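Local structure of toll-like receptor 13 (Mus musculus, 4Z0C) at residues A[334-339]-A[356-361]; A[404-409]-A[428-433]; A[610-615]-A[634-639]. The protein recognizes bacterial 23S rRNA as an innate immune receptor, binding single-stranded RNA through its leucine-rich-repeat ectodomain and signalling via MYD88 and TRAF6 to NF-kappa-B. All blocks are in the same frame, centred on the assembly; numbering follows the deposited sequence.

Interaction 1. Residues A[334-339]-A[356-361]; sequences NLNKCQ and SLDLSH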
loop_
_atom_site.group_PDB
_atom_site.type_symbol
_atom_site.label_atom_id
_atom_site.label_comp_id
_atom_site.label_asym_id
_atom_site.label_seq_id
_atom_site.Cartn_x
_atom_site.Cartn_y
_atom_site.Cartn_z
ATOM N N ASN A 334 35.089 5.485 2.232
ATOM C CA ASN A 334 33.819 5.868 1.637
ATOM C C ASN A 334 33.986 6.417 0.217
ATOM O O ASN A 334 34.741 7.368 -0.015
ATOM C CB ASN A 334 33.074 6.905 2.477
ATOM C CG ASN A 334 32.667 6.384 3.862
ATOM O OD1 ASN A 334 32.760 5.189 4.157
ATOM N ND2 ASN A 334 32.187 7.291 4.706
ATOM N N LEU A 335 33.247 5.816 -0.715
ATOM C CA LEU A 335 33.248 6.192 -2.125
ATOM C C LEU A 335 31.807 6.331 -2.630
ATOM O O LEU A 335 31.520 6.136 -3.805
ATOM C CB LEU A 335 33.990 5.139 -2.941
ATOM C CG LEU A 335 35.508 5.220 -2.858
ATOM C CD1 LEU A 335 36.169 3.959 -3.391
ATOM C CD2 LEU A 335 35.971 6.436 -3.620
ATOM N N ASN A 336 30.906 6.675 -1.717
ATOM C CA ASN A 336 29.506 6.902 -2.034
ATOM C C ASN A 336 29.207 8.201 -2.828
ATOM O O ASN A 336 29.931 9.182 -2.723
ATOM C CB ASN A 336 28.684 6.855 -0.732
ATOM C CG ASN A 336 29.075 7.945 0.246
ATOM O OD1 ASN A 336 30.235 8.049 0.665
ATOM N ND2 ASN A 336 28.110 8.777 0.605
ATOM N N LYS A 337 28.142 8.178 -3.633
ATOM C CA LYS A 337 27.675 9.340 -4.405
ATOM C C LYS A 337 28.698 9.890 -5.395
ATOM O O LYS A 337 28.668 11.071 -5.719
ATOM C CB LYS A 337 27.193 10.498 -3.512
ATOM C CG LYS A 337 25.988 10.250 -2.612
ATOM C CD LYS A 337 25.422 11.614 -2.167
ATOM C CE LYS A 337 24.545 11.575 -0.913
ATOM N NZ LYS A 337 24.255 10.211 -0.402
ATOM N N CYS A 338 29.600 9.044 -5.872
ATOM C CA CYS A 338 30.447 9.413 -7.003
ATOM C C CYS A 338 29.724 9.014 -8.295
ATOM O O CYS A 338 28.496 8.973 -8.330
ATOM C CB CYS A 338 31.795 8.712 -6.900
ATOM S SG CYS A 338 32.721 9.123 -5.398
ATOM N N GLN A 339 30.471 8.713 -9.351
ATOM C CA GLN A 339 29.853 8.249 -10.602
ATOM C C GLN A 339 30.437 6.905 -11.015
ATOM O O GLN A 339 30.554 6.611 -12.181
ATOM C CB GLN A 339 30.073 9.272 -11.716
ATOM C CG GLN A 339 29.476 10.641 -11.431
ATOM C CD GLN A 339 27.965 10.619 -11.492
ATOM O OE1 GLN A 339 27.388 10.053 -12.413
ATOM N NE2 GLN A 339 27.319 11.226 -10.509
ATOM N N SER A 356 35.649 -1.465 6.713
ATOM C CA SER A 356 34.411 -0.825 6.324
ATOM C C SER A 356 34.573 -0.133 4.968
ATOM O O SER A 356 35.542 0.591 4.745
ATOM C CB SER A 356 33.987 0.183 7.390
ATOM O OG SER A 356 32.862 0.928 6.958
ATOM N N LEU A 357 33.611 -0.359 4.076
ATOM C CA LEU A 357 33.634 0.182 2.720
ATOM C C LEU A 357 32.235 0.605 2.276
ATOM O O LEU A 357 31.299 -0.177 2.339
ATOM C CB LEU A 357 34.179 -0.857 1.748
ATOM C CG LEU A 357 34.161 -0.450 0.269
ATOM C CD1 LEU A 357 35.133 0.703 0.030
ATOM C CD2 LEU A 357 34.487 -1.628 -0.665
ATOM N N ASP A 358 32.097 1.843 1.823
ATOM C CA ASP A 358 30.805 2.352 1.397
ATOM C C ASP A 358 30.825 2.698 -0.091
ATOM O O ASP A 358 31.494 3.644 -0.510
ATOM C CB ASP A 358 30.410 3.567 2.237
ATOM C CG ASP A 358 29.011 4.085 1.907
ATOM O OD1 ASP A 358 28.295 3.417 1.150
ATOM O OD2 ASP A 358 28.599 5.136 2.440
ATOM N N LEU A 359 30.097 1.913 -0.885
ATOM C CA LEU A 359 30.013 2.122 -2.330
ATOM C C LEU A 359 28.595 2.535 -2.745
ATOM O O LEU A 359 28.230 2.500 -3.910
ATOM C CB LEU A 359 30.420 0.847 -3.062
ATOM C CG LEU A 359 31.918 0.549 -3.042
ATOM C CD1 LEU A 359 32.186 -0.811 -3.682
ATOM C CD2 LEU A 359 32.691 1.669 -3.719
ATOM N N SER A 360 27.804 2.952 -1.776
ATOM C CA SER A 360 26.396 3.203 -2.000
ATOM C C SER A 360 26.160 4.408 -2.902
ATOM O O SER A 360 26.960 5.336 -2.899
ATOM C CB SER A 360 25.689 3.408 -0.658
ATOM O OG SER A 360 26.126 4.609 -0.042
ATOM N N HIS A 361 25.066 4.374 -3.678
ATOM C CA HIS A 361 24.604 5.531 -4.453
ATOM C C HIS A 361 25.543 5.880 -5.634
ATOM O O HIS A 361 25.799 7.058 -5.938
ATOM C CB HIS A 361 24.414 6.732 -3.528
ATOM C CG HIS A 361 23.306 7.648 -3.937
ATOM N ND1 HIS A 361 22.649 8.462 -3.037
ATOM C CD2 HIS A 361 22.738 7.882 -5.144
ATOM C CE1 HIS A 361 21.730 9.167 -3.676
ATOM N NE2 HIS A 361 21.764 8.832 -4.956
#
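The carboxylate of Asp358 and the amide of Asn336 lie almost parallel, their planes 9° apart, with Asn336 CG 3.6 Å from Asp358 OD2. Asn334, on the same face of the strands as Asp358, has its amide turned 81° against that carboxylate, and its OD1 meets not the acid group but Asp358 CB, at 3.4 Å; its ND2 gives a weak hydrogen bond to Asp309. The third flat group, the His361 ring, is approached obliquely by the lysine amine, Lys337 NZ lying 3.5 Å from His361 ND1.

One oxygen of Asp358 is turned back to its own segment: with CG anti to the backbone N (chi1 -176°), OD1 takes the Ser360 N-H from above the carboxylate plane, closing an Asx turn, and the Ser360 hydroxyl on its syn side, OG to OD1 being 2.7 Å. Two donors thus grip one oxygen and fix the carboxylate's rotation.

On the side facing the solenoid interior, Leu335 and Leu359 lie side by side, with CB of Leu335 3.8 Å from CD2 of Leu359. The backbones are joined by Leu335 N to Asp358 O (2.8 Å) and Lys337 N to Ser360 O (3.2 Å). Asn362 ND2 bonds to the carbonyls of both Leu335 and Leu359. A short parallel strand pairing, inward leucines and an asparagine bonded to backbone carbonyls are the hallmarks of neighbouring turns in a leucine-rich-repeat solenoid, here LRR 13 and LRR 14.

Interaction 2. Residues A[404-409]-A[428-433]; sequences ELNLAA and VLDLGD
Glu404 runs extended beside Val428, its CG 4.1 Å from Val428 CB, on the face that also carries Asn406 and Asp430. Next, Leu405 turns to the opposite face, where its CD2 packs 3.9 Å from CD1 of Leu429; its backbone N binds Val428 O, and its carbonyl accepts from Asp430 N. Asn406 and Asp430 lie side by side with their amide and carboxylate planes 4° apart. Asn406 OD1 and Asp430 OD2, two acceptors 3.5 Å apart, do not bond; instead each side chain uses OD1 to close an Asx turn, Asn406 with Ala408 N and Asp430 with Gly432 N.

This is the parallel-strand repeat of a leucine-rich-repeat solenoid, LRR 16 against LRR 17, and Asn434 ND2 bonds to the carbonyls of Leu407 and Leu431. Leu407 has CG anti to its carbonyl carbon (chi1 -73°), which carries CD1 into the interior beside Leu431 CD2, 4.0 Å away, while its N binds Asp430 O. Ala408 sets its CB 3.7 Å from Asp430 OD2. At Ala409 the backbone N reaches Gly432 O at 3.0 Å, and CB lies 3.4 Å from OD2 of Asp433, whose carbonyl accepts a hydrogen bond from Arg437 of the second subunit.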
loop_
_atom_site.group_PDB
_atom_site.type_symbol
_atom_site.label_atom_id
_atom_site.label_comp_id
_atom_site.label_asym_id
_atom_site.label_seq_id
_atom_site.Cartn_x
_atom_site.Cartn_y
_atom_site.Cartn_z
ATOM N N GLU A 404 28.257 -7.472 8.005
ATOM C CA GLU A 404 27.091 -6.716 7.566
ATOM C C GLU A 404 27.143 -6.332 6.088
ATOM O O GLU A 404 28.100 -5.698 5.645
ATOM C CB GLU A 404 26.912 -5.457 8.423
ATOM C CG GLU A 404 25.781 -4.578 7.904
ATOM C CD GLU A 404 25.330 -3.506 8.880
ATOM O OE1 GLU A 404 24.572 -2.607 8.438
ATOM O OE2 GLU A 404 25.714 -3.565 10.076
ATOM N N LEU A 405 26.094 -6.688 5.344
ATOM C CA LEU A 405 25.986 -6.345 3.923
ATOM C C LEU A 405 24.727 -5.515 3.696
ATOM O O LEU A 405 23.618 -5.942 4.015
ATOM C CB LEU A 405 25.974 -7.617 3.054
ATOM C CG LEU A 405 25.798 -7.496 1.523
ATOM C CD1 LEU A 405 26.918 -6.657 0.863
ATOM C CD2 LEU A 405 25.691 -8.865 0.848
ATOM N N ASN A 406 24.901 -4.310 3.174
ATOM C CA ASN A 406 23.761 -3.442 2.880
ATOM C C ASN A 406 23.547 -3.293 1.370
ATOM O O ASN A 406 24.367 -2.677 0.662
ATOM C CB ASN A 406 23.948 -2.067 3.526
ATOM C CG ASN A 406 22.716 -1.177 3.382
ATOM O OD1 ASN A 406 21.649 -1.628 2.958
ATOM N ND2 ASN A 406 22.868 0.098 3.719
ATOM N N LEU A 407 22.432 -3.857 0.909
ATOM C CA LEU A 407 22.021 -3.858 -0.488
ATOM C C LEU A 407 20.659 -3.186 -0.655
ATOM O O LEU A 407 19.969 -3.427 -1.622
ATOM C CB LEU A 407 21.926 -5.302 -0.980
ATOM C CG LEU A 407 23.256 -6.015 -1.194
ATOM C CD1 LEU A 407 23.027 -7.496 -1.310
ATOM C CD2 LEU A 407 23.859 -5.505 -2.490
ATOM N N ALA A 408 20.283 -2.337 0.290
ATOM C CA ALA A 408 18.984 -1.682 0.258
ATOM C C ALA A 408 18.816 -0.739 -0.923
ATOM O O ALA A 408 19.749 -0.068 -1.321
ATOM C CB ALA A 408 18.744 -0.928 1.556
ATOM N N ALA A 409 17.613 -0.718 -1.486
ATOM C CA ALA A 409 17.236 0.200 -2.560
ATOM C C ALA A 409 18.072 0.045 -3.822
ATOM O O ALA A 409 18.152 0.960 -4.645
ATOM C CB ALA A 409 17.221 1.640 -2.082
ATOM N N VAL A 428 24.009 -9.368 9.671
ATOM C CA VAL A 428 22.913 -8.506 9.244
ATOM C C VAL A 428 22.898 -8.425 7.727
ATOM O O VAL A 428 23.914 -8.090 7.101
ATOM C CB VAL A 428 23.066 -7.079 9.772
ATOM C CG1 VAL A 428 21.892 -6.223 9.311
ATOM C CG2 VAL A 428 23.162 -7.080 11.289
ATOM N N LEU A 429 21.753 -8.729 7.130
ATOM C CA LEU A 429 21.614 -8.633 5.684
ATOM C C LEU A 429 20.414 -7.774 5.294
ATOM O O LEU A 429 19.258 -8.123 5.583
ATOM C CB LEU A 429 21.529 -10.020 5.063
ATOM C CG LEU A 429 21.210 -10.063 3.567
ATOM C CD1 LEU A 429 22.256 -9.298 2.729
ATOM C CD2 LEU A 429 21.114 -11.508 3.142
ATOM N N ASP A 430 20.683 -6.651 4.635
ATOM C CA ASP A 430 19.608 -5.731 4.297
ATOM C C ASP A 430 19.276 -5.798 2.807
ATOM O O ASP A 430 20.029 -5.279 1.963
ATOM C CB ASP A 430 19.965 -4.299 4.695
ATOM C CG ASP A 430 18.761 -3.356 4.651
ATOM O OD1 ASP A 430 17.662 -3.770 4.195
ATOM O OD2 ASP A 430 18.916 -2.181 5.046
ATOM N N LEU A 431 18.137 -6.421 2.491
ATOM C CA LEU A 431 17.687 -6.555 1.101
ATOM C C LEU A 431 16.441 -5.741 0.868
ATOM O O LEU A 431 15.696 -5.980 -0.087
ATOM C CB LEU A 431 17.422 -8.014 0.740
ATOM C CG LEU A 431 18.726 -8.741 0.435
ATOM C CD1 LEU A 431 18.581 -10.244 0.613
ATOM C CD2 LEU A 431 19.138 -8.391 -0.978
ATOM N N GLY A 432 16.214 -4.792 1.765
ATOM C CA GLY A 432 15.040 -3.956 1.711
ATOM C C GLY A 432 14.932 -3.136 0.443
ATOM O O GLY A 432 15.927 -2.797 -0.166
ATOM N N ASP A 433 13.699 -2.877 0.022
ATOM C CA ASP A 433 13.400 -1.931 -1.038
ATOM C C ASP A 433 14.032 -2.339 -2.374
ATOM O O ASP A 433 14.332 -1.496 -3.217
ATOM C CB ASP A 433 13.819 -0.521 -0.640
ATOM C CG ASP A 433 13.235 0.537 -1.557
ATOM O OD1 ASP A 433 12.176 0.273 -2.163
ATOM O OD2 ASP A 433 13.856 1.616 -1.700
#

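Interaction 3. Residues A[610-615]-A[634-639]; sequences LENNNL and LRFNNL. With nucleotides of chain C.
In this leucine-rich-repeat solenoid, LRR 24 and LRR 25 are joined by backbone bonds and by the amide of Asn637, which bonds to the backbone of both turns, and their side chains form part of the RNA-binding site. Asn637, with CG anti to its carbonyl carbon (chi1 -74°), gives one ND2 hydrogen to Leu610 O (3.2 Å) and the other to Leu634 O, both near the amide plane. Its OD1 accepts from Leu615 N at 2.8 Å and, weakly, from Asn613 N, so both ends of the buried amide are satisfied and its rotation is fixed. Asn612 N binds Arg635 O, and Asn638 N binds Leu615 O. Leu634 CD2 packs against Leu610 CB at 4.1 Å.

Toward the RNA, Glu611 extends beyond CG so that OE1 takes both N1 and N2 of G8 of chain C, each at 2.8 Å, while OE2 is held by Ser633. One face of the Phe636 ring carries Arg635 CG and the opposite face the ribose O2' of G8 of chain C, both offset toward the rim. Arg635 also forms a salt bridge with Asp657; its NH2 hydrogen-bonds OP2 of G8 of chain C at 2.6 Å, with NE giving the same oxygen a weak second bond.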
loop_
_atom_site.group_PDB
_atom_site.type_symbol
_atom_site.label_atom_id
_atom_site.label_comp_id
_atom_site.label_asym_id
_atom_site.label_seq_id
_atom_site.Cartn_x
_atom_site.Cartn_y
_atom_site.Cartn_z
ATOM N N LEU A 610 -6.971 -0.244 22.430
ATOM C CA LEU A 610 -8.131 -0.534 21.608
ATOM C C LEU A 610 -8.624 0.802 21.098
ATOM O O LEU A 610 -9.819 1.069 21.111
ATOM C CB LEU A 610 -9.200 -1.204 22.466
ATOM C CG LEU A 610 -9.520 -2.697 22.295
ATOM C CD1 LEU A 610 -8.300 -3.530 21.961
ATOM C CD2 LEU A 610 -10.246 -3.266 23.507
ATOM N N GLU A 611 -7.677 1.645 20.689
ATOM C CA GLU A 611 -7.937 3.053 20.347
ATOM C C GLU A 611 -8.452 3.267 18.930
ATOM O O GLU A 611 -8.222 2.449 18.048
ATOM C CB GLU A 611 -6.652 3.898 20.532
ATOM C CG GLU A 611 -5.773 3.470 21.717
ATOM C CD GLU A 611 -4.478 4.294 21.892
ATOM O OE1 GLU A 611 -4.110 5.106 21.005
ATOM O OE2 GLU A 611 -3.795 4.076 22.913
ATOM N N ASN A 612 -9.121 4.391 18.712
ATOM C CA ASN A 612 -9.548 4.781 17.374
ATOM C C ASN A 612 -10.322 3.668 16.677
ATOM O O ASN A 612 -10.091 3.365 15.508
ATOM C CB ASN A 612 -8.357 5.202 16.524
ATOM C CG ASN A 612 -8.587 6.531 15.830
ATOM O OD1 ASN A 612 -9.382 6.637 14.895
ATOM N ND2 ASN A 612 -7.885 7.563 16.293
ATOM N N ASN A 613 -11.225 3.037 17.415
ATOM C CA ASN A 613 -12.038 1.982 16.844
ATOM C C ASN A 613 -13.484 2.413 16.784
ATOM O O ASN A 613 -14.340 1.623 16.396
ATOM C CB ASN A 613 -11.916 0.714 17.659
ATOM C CG ASN A 613 -10.682 -0.057 17.324
ATOM O OD1 ASN A 613 -10.398 -0.287 16.160
ATOM N ND2 ASN A 613 -9.922 -0.443 18.340
ATOM N N ASN A 614 -13.754 3.661 17.171
ATOM C CA ASN A 614 -15.128 4.158 17.219
ATOM C C ASN A 614 -16.115 3.250 17.952
ATOM O O ASN A 614 -17.274 3.145 17.559
ATOM C CB ASN A 614 -15.631 4.468 15.807
ATOM C CG ASN A 614 -15.375 5.907 15.391
ATOM O OD1 ASN A 614 -16.249 6.549 14.813
ATOM N ND2 ASN A 614 -14.197 6.429 15.710
ATOM N N LEU A 615 -15.646 2.592 19.007
ATOM C CA LEU A 615 -16.492 1.753 19.863
ATOM C C LEU A 615 -17.640 2.564 20.467
ATOM O O LEU A 615 -17.433 3.686 20.927
ATOM C CB LEU A 615 -15.656 1.168 21.000
ATOM C CG LEU A 615 -15.035 -0.233 20.935
ATOM C CD1 LEU A 615 -14.908 -0.773 19.525
ATOM C CD2 LEU A 615 -13.675 -0.250 21.672
ATOM N N LEU A 634 -8.639 3.493 25.604
ATOM C CA LEU A 634 -9.845 3.489 24.796
ATOM C C LEU A 634 -9.945 4.871 24.155
ATOM O O LEU A 634 -11.029 5.372 23.860
ATOM C CB LEU A 634 -11.060 3.181 25.685
ATOM C CG LEU A 634 -11.108 1.756 26.255
ATOM C CD1 LEU A 634 -12.042 1.673 27.445
ATOM C CD2 LEU A 634 -11.558 0.764 25.199
ATOM N N ARG A 635 -8.788 5.501 23.996
ATOM C CA ARG A 635 -8.672 6.813 23.362
ATOM C C ARG A 635 -9.328 6.812 21.973
ATOM O O ARG A 635 -9.152 5.872 21.209
ATOM C CB ARG A 635 -7.198 7.143 23.224
ATOM C CG ARG A 635 -6.869 8.525 22.741
ATOM C CD ARG A 635 -5.984 9.153 23.767
ATOM N NE ARG A 635 -4.747 9.632 23.190
ATOM C CZ ARG A 635 -3.741 10.112 23.909
ATOM N NH1 ARG A 635 -3.839 10.178 25.232
ATOM N NH2 ARG A 635 -2.639 10.521 23.306
ATOM N N PHE A 636 -10.070 7.873 21.663
ATOM C CA PHE A 636 -10.705 8.068 20.354
ATOM C C PHE A 636 -11.727 6.985 19.982
ATOM O O PHE A 636 -11.627 6.342 18.937
ATOM C CB PHE A 636 -9.641 8.235 19.247
ATOM C CG PHE A 636 -8.752 9.436 19.439
ATOM C CD1 PHE A 636 -9.294 10.672 19.764
ATOM C CD2 PHE A 636 -7.374 9.329 19.296
ATOM C CE1 PHE A 636 -8.485 11.779 19.938
ATOM C CE2 PHE A 636 -6.551 10.433 19.488
ATOM C CZ PHE A 636 -7.108 11.662 19.797
ATOM N N ASN A 637 -12.709 6.783 20.847
ATOM C CA ASN A 637 -13.859 5.966 20.510
ATOM C C ASN A 637 -15.119 6.787 20.707
ATOM O O ASN A 637 -15.039 8.011 20.837
ATOM C CB ASN A 637 -13.896 4.695 21.342
ATOM C CG ASN A 637 -12.857 3.690 20.902
ATOM O OD1 ASN A 637 -13.023 2.993 19.888
ATOM N ND2 ASN A 637 -11.764 3.611 21.657
ATOM N N ASN A 638 -16.270 6.121 20.704
ATOM C CA ASN A 638 -17.559 6.783 20.902
ATOM C C ASN A 638 -18.265 6.334 22.167
ATOM O O ASN A 638 -19.491 6.265 22.202
ATOM C CB ASN A 638 -18.463 6.588 19.685
ATOM C CG ASN A 638 -17.975 7.387 18.476
ATOM O OD1 ASN A 638 -17.236 8.366 18.633
ATOM N ND2 ASN A 638 -18.373 6.969 17.270
ATOM N N LEU A 639 -17.481 6.023 23.201
ATOM C CA LEU A 639 -18.024 5.591 24.487
ATOM C C LEU A 639 -18.795 6.733 25.128
ATOM O O LEU A 639 -18.298 7.859 25.183
ATOM C CB LEU A 639 -16.899 5.127 25.400
ATOM C CG LEU A 639 -16.525 3.645 25.500
ATOM C CD1 LEU A 639 -17.073 2.801 24.383
ATOM C CD2 LEU A 639 -15.021 3.515 25.556
ATOM P P G C 8 -2.676 11.749 19.817
ATOM O OP1 G C 8 -2.878 13.168 20.215
ATOM O OP2 G C 8 -3.030 10.609 20.702
ATOM O "O5'" G C 8 -3.518 11.607 18.473
ATOM C "C5'" G C 8 -3.177 12.411 17.348
ATOM C "C4'" G C 8 -4.012 12.087 16.138
ATOM O "O4'" G C 8 -3.663 10.769 15.630
ATOM C "C3'" G C 8 -5.522 12.077 16.377
ATOM O "O3'" G C 8 -6.180 12.862 15.396
ATOM C "C2'" G C 8 -5.913 10.614 16.203
ATOM O "O2'" G C 8 -7.194 10.411 15.651
ATOM C "C1'" G C 8 -4.837 10.093 15.270
ATOM N N9 G C 8 -4.670 8.645 15.382
ATOM C C8 G C 8 -4.816 7.757 14.346
ATOM N N7 G C 8 -4.697 6.519 14.742
ATOM C C5 G C 8 -4.496 6.591 16.119
ATOM C C6 G C 8 -4.303 5.560 17.084
ATOM O O6 G C 8 -4.267 4.334 16.918
ATOM N N1 G C 8 -4.131 6.069 18.365
ATOM C C2 G C 8 -4.153 7.402 18.677
ATOM N N2 G C 8 -3.981 7.700 19.976
ATOM N N3 G C 8 -4.336 8.369 17.783
ATOM C C4 G C 8 -4.501 7.902 16.533
ATOM P P A C 7 1.256 10.236 22.866
ATOM O OP1 A C 7 0.908 11.675 22.786
ATOM O OP2 A C 7 0.439 9.304 23.673
ATOM O "O5'" A C 7 1.303 9.670 21.377
ATOM C "C5'" A C 7 1.737 10.483 20.297
ATOM C "C4'" A C 7 0.913 10.228 19.062
ATOM O "O4'" A C 7 1.195 8.905 18.525
ATOM C "C3'" A C 7 -0.594 10.226 19.264
ATOM O "O3'" A C 7 -1.146 11.533 19.350
ATOM C "C2'" A C 7 -1.087 9.412 18.063
ATOM O "O2'" A C 7 -1.093 10.203 16.888
ATOM C "C1'" A C 7 0.023 8.366 17.927
ATOM N N9 A C 7 -0.326 7.110 18.616
ATOM C C8 A C 7 -0.348 6.919 19.979
ATOM N N7 A C 7 -0.682 5.709 20.331
ATOM C C5 A C 7 -0.918 5.059 19.124
ATOM C C6 A C 7 -1.328 3.739 18.829
ATOM N N6 A C 7 -1.560 2.841 19.791
ATOM N N1 A C 7 -1.479 3.383 17.517
ATOM C C2 A C 7 -1.232 4.309 16.575
ATOM N N3 A C 7 -0.850 5.582 16.737
ATOM C C4 A C 7 -0.703 5.905 18.049
#

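All three contacts join successive leucine-rich repeats of one solenoid, each with leucines inside and backbone bonds between turns. Interactions 1 and 2 sit near each other, their centres about 15 Å apart, and include strand residues; both are partly buried, with Asx turns on their polar face. Exposed Lys337 and His361 border interaction 1, whereas interaction 2 has no exposed touching residue and meets the second subunit. Interaction 3, about 38 Å from interaction 2 between centres, lies in loops just after the strands and is a buried contact. There charged side chains hydrogen-bond the RNA and an aromatic ring packs on it, while the second subunit packs on several residues.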